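PDB 7D60: calcium homeostasis modulator protein 5 from Homo sapiens, which forms undecameric cone-shaped channels that may act as large-pore channels, with gating and ion conductance likely regulated by membrane lipids. Local coordinates for residues E151-V156 and E169-S174. Residues are numbered along the deposited sequence; the frame is centred on the assembly and turned at random.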
ATOM      1  N   GLU A 151      38.073  11.720 -52.423  1.00 82.35           N
ATOM      2  CA  GLU A 151      38.529  12.974 -51.840  1.00 82.35           C
ATOM      3  C   GLU A 151      37.674  13.386 -50.651  1.00 82.35           C
ATOM      4  O   GLU A 151      38.183  13.962 -49.687  1.00 82.35           O
ATOM      5  CB  GLU A 151      38.529  14.081 -52.894  1.00 82.35           C
ATOM      6  CG  GLU A 151      39.783  14.122 -53.747  1.00 82.35           C
ATOM      7  CD  GLU A 151      39.639  13.330 -55.033  1.00 82.35           C
ATOM      8  OE1 GLU A 151      38.495  12.983 -55.394  1.00 82.35           O
ATOM      9  OE2 GLU A 151      40.668  13.053 -55.682  1.00 82.35           O
ATOM     10  N   GLU A 152      36.377  13.102 -50.709  1.00 76.39           N
ATOM     11  CA  GLU A 152      35.443  13.527 -49.676  1.00 76.39           C
ATOM     12  C   GLU A 152      34.849  12.342 -48.926  1.00 76.39           C
ATOM     13  O   GLU A 152      33.695  12.390 -48.499  1.00 76.39           O
ATOM     14  CB  GLU A 152      34.333  14.385 -50.277  1.00 76.39           C
ATOM     15  CG  GLU A 152      34.830  15.423 -51.265  1.00 76.39           C
ATOM     16  CD  GLU A 152      33.707  16.213 -51.905  1.00 76.39           C
ATOM     17  OE1 GLU A 152      32.527  15.904 -51.634  1.00 76.39           O
ATOM     18  OE2 GLU A 152      34.005  17.145 -52.681  1.00 76.39           O
ATOM     19  N   LEU A 153      35.626  11.269 -48.759  1.00 65.54           N
ATOM     20  CA  LEU A 153      35.133  10.125 -48.000  1.00 65.54           C
ATOM     21  C   LEU A 153      35.073  10.429 -46.511  1.00 65.54           C
ATOM     22  O   LEU A 153      34.155   9.968 -45.824  1.00 65.54           O
ATOM     23  CB  LEU A 153      36.006   8.897 -48.259  1.00 65.54           C
ATOM     24  CG  LEU A 153      35.627   7.604 -47.525  1.00 65.54           C
ATOM     25  CD1 LEU A 153      34.186   7.219 -47.789  1.00 65.54           C
ATOM     26  CD2 LEU A 153      36.548   6.472 -47.892  1.00 65.54           C
ATOM     27  N   HIS A 154      35.993  11.253 -46.003  1.00 58.47           N
ATOM     28  CA  HIS A 154      36.052  11.534 -44.574  1.00 58.47           C
ATOM     29  C   HIS A 154      34.930  12.436 -44.082  1.00 58.47           C
ATOM     30  O   HIS A 154      34.895  12.730 -42.887  1.00 58.47           O
ATOM     31  CB  HIS A 154      37.401  12.151 -44.212  1.00 58.47           C
ATOM     32  CG  HIS A 154      37.713  13.414 -44.949  1.00 58.47           C
ATOM     33  ND1 HIS A 154      38.555  13.448 -46.039  1.00 58.47           N
ATOM     34  CD2 HIS A 154      37.315  14.690 -44.743  1.00 58.47           C
ATOM     35  CE1 HIS A 154      38.653  14.688 -46.478  1.00 58.47           C
ATOM     36  NE2 HIS A 154      37.910  15.461 -45.709  1.00 58.47           N
ATOM     37  N   LYS A 155      34.021  12.873 -44.948  1.00 61.22           N
ATOM     38  CA  LYS A 155      32.868  13.653 -44.542  1.00 61.22           C
ATOM     39  C   LYS A 155      31.582  12.845 -44.528  1.00 61.22           C
ATOM     40  O   LYS A 155      30.521  13.412 -44.275  1.00 61.22           O
ATOM     41  CB  LYS A 155      32.701  14.865 -45.460  1.00 61.22           C
ATOM     42  CG  LYS A 155      33.545  16.051 -45.066  1.00 61.22           C
ATOM     43  CD  LYS A 155      33.232  17.251 -45.922  1.00 61.22           C
ATOM     44  CE  LYS A 155      34.137  17.297 -47.132  1.00 61.22           C
ATOM     45  NZ  LYS A 155      35.563  17.198 -46.739  1.00 61.22           N
ATOM     46  N   VAL A 156      31.651  11.535 -44.769  1.00 61.46           N
ATOM     47  CA  VAL A 156      30.443  10.734 -44.927  1.00 61.46           C
ATOM     48  C   VAL A 156      29.729  10.497 -43.599  1.00 61.46           C
ATOM     49  O   VAL A 156      28.533  10.186 -43.590  1.00 61.46           O
ATOM     50  CB  VAL A 156      30.801   9.412 -45.639  1.00 61.46           C
ATOM     51  CG1 VAL A 156      31.438   8.413 -44.687  1.00 61.46           C
ATOM     52  CG2 VAL A 156      29.595   8.812 -46.338  1.00 61.46           C
ATOM     53  N   GLU A 169      24.282   7.272 -47.918  1.00 68.81           N
ATOM     54  CA  GLU A 169      23.637   6.352 -46.994  1.00 68.81           C
ATOM     55  C   GLU A 169      24.057   4.908 -47.218  1.00 68.81           C
ATOM     56  O   GLU A 169      23.876   4.079 -46.321  1.00 68.81           O
ATOM     57  CB  GLU A 169      22.118   6.479 -47.107  1.00 68.81           C
ATOM     58  CG  GLU A 169      21.350   6.120 -45.845  1.00 68.81           C
ATOM     59  CD  GLU A 169      21.837   6.867 -44.614  1.00 68.81           C
ATOM     60  OE1 GLU A 169      21.994   8.104 -44.683  1.00 68.81           O
ATOM     61  OE2 GLU A 169      22.057   6.214 -43.573  1.00 68.81           O
ATOM     62  N   GLU A 170      24.613   4.585 -48.380  1.00 65.34           N
ATOM     63  CA  GLU A 170      25.108   3.243 -48.634  1.00 65.34           C
ATOM     64  C   GLU A 170      26.622   3.144 -48.531  1.00 65.34           C
ATOM     65  O   GLU A 170      27.166   2.049 -48.675  1.00 65.34           O
ATOM     66  CB  GLU A 170      24.639   2.747 -50.003  1.00 65.34           C
ATOM     67  CG  GLU A 170      25.080   3.584 -51.174  1.00 65.34           C
ATOM     68  CD  GLU A 170      26.285   3.005 -51.881  1.00 65.34           C
ATOM     69  OE1 GLU A 170      26.675   1.865 -51.557  1.00 65.34           O
ATOM     70  OE2 GLU A 170      26.829   3.685 -52.773  1.00 65.34           O
ATOM     71  N   LEU A 171      27.315   4.257 -48.301  1.00 58.89           N
ATOM     72  CA  LEU A 171      28.706   4.176 -47.878  1.00 58.89           C
ATOM     73  C   LEU A 171      28.810   4.019 -46.370  1.00 58.89           C
ATOM     74  O   LEU A 171      29.826   3.535 -45.870  1.00 58.89           O
ATOM     75  CB  LEU A 171      29.476   5.413 -48.330  1.00 58.89           C
ATOM     76  CG  LEU A 171      30.095   5.366 -49.723  1.00 58.89           C
ATOM     77  CD1 LEU A 171      30.489   6.758 -50.162  1.00 58.89           C
ATOM     78  CD2 LEU A 171      31.289   4.446 -49.744  1.00 58.89           C
ATOM     79  N   LYS A 172      27.776   4.422 -45.639  1.00 54.72           N
ATOM     80  CA  LYS A 172      27.718   4.194 -44.206  1.00 54.72           C
ATOM     81  C   LYS A 172      27.218   2.803 -43.857  1.00 54.72           C
ATOM     82  O   LYS A 172      27.284   2.414 -42.689  1.00 54.72           O
ATOM     83  CB  LYS A 172      26.817   5.229 -43.544  1.00 54.72           C
ATOM     84  CG  LYS A 172      27.499   6.538 -43.250  1.00 54.72           C
ATOM     85  CD  LYS A 172      26.494   7.587 -42.828  1.00 54.72           C
ATOM     86  CE  LYS A 172      25.697   7.136 -41.620  1.00 54.72           C
ATOM     87  NZ  LYS A 172      24.616   8.104 -41.299  1.00 54.72           N
ATOM     88  N   LEU A 173      26.699   2.060 -44.829  1.00 47.32           N
ATOM     89  CA  LEU A 173      26.315   0.676 -44.610  1.00 47.32           C
ATOM     90  C   LEU A 173      27.410  -0.290 -45.016  1.00 47.32           C
ATOM     91  O   LEU A 173      27.452  -1.413 -44.510  1.00 47.32           O
ATOM     92  CB  LEU A 173      25.041   0.346 -45.389  1.00 47.32           C
ATOM     93  CG  LEU A 173      23.707   0.787 -44.793  1.00 47.32           C
ATOM     94  CD1 LEU A 173      22.568   0.154 -45.556  1.00 47.32           C
ATOM     95  CD2 LEU A 173      23.618   0.444 -43.324  1.00 47.32           C
ATOM     96  N   SER A 174      28.294   0.123 -45.914  1.00 43.25           N
ATOM     97  CA  SER A 174      29.388  -0.738 -46.334  1.00 43.25           C
ATOM     98  C   SER A 174      30.548  -0.704 -45.354  1.00 43.25           C
ATOM     99  O   SER A 174      31.370  -1.623 -45.346  1.00 43.25           O
ATOM    100  CB  SER A 174      29.862  -0.329 -47.726  1.00 43.25           C
ATOM    101  OG  SER A 174      30.970  -1.104 -48.136  1.00 43.25           O
TER
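L171 is the first residue of 169-174 to touch 151-156, and it meets two side chains there. Its CB lies 3.9 Å from V156 CG2, and the two side chains cross at about a right angle. V156 CG2 lies anti to the backbone N (chi1, measured to CG1, is 78°), and the side chain leaves the backbone toward the helix. Further out along the leucine, CD1 comes to 4.4 Å from L153 CD1, a looser methyl contact. The backbone bond from V156 N to L153 O, 3.1 Å, spans the two residues that meet L171.

The contact lies in the segment between S3 and S4, probably on the extracellular side. Segment 151-156 is loop, and 169-174 belongs to the start of helix 168-203, which continues into the membrane as S4. Helix 138-141 joins the same packing, with L138 against L153 and I141 against L171. L153, V156 and L171 are buried.

K172 follows, partly exposed. Its aliphatic chain runs past the end of the loop segment, with CD 3.4 Å from V156 O and CG 4.4 Å from V156 CG2. The chain bends at chi3 (57°), and K172 NZ makes a long salt bridge with E169 OE2, 3.9 Å. At S174, OG makes a weak hydrogen bond to E46 of a neighbouring subunit.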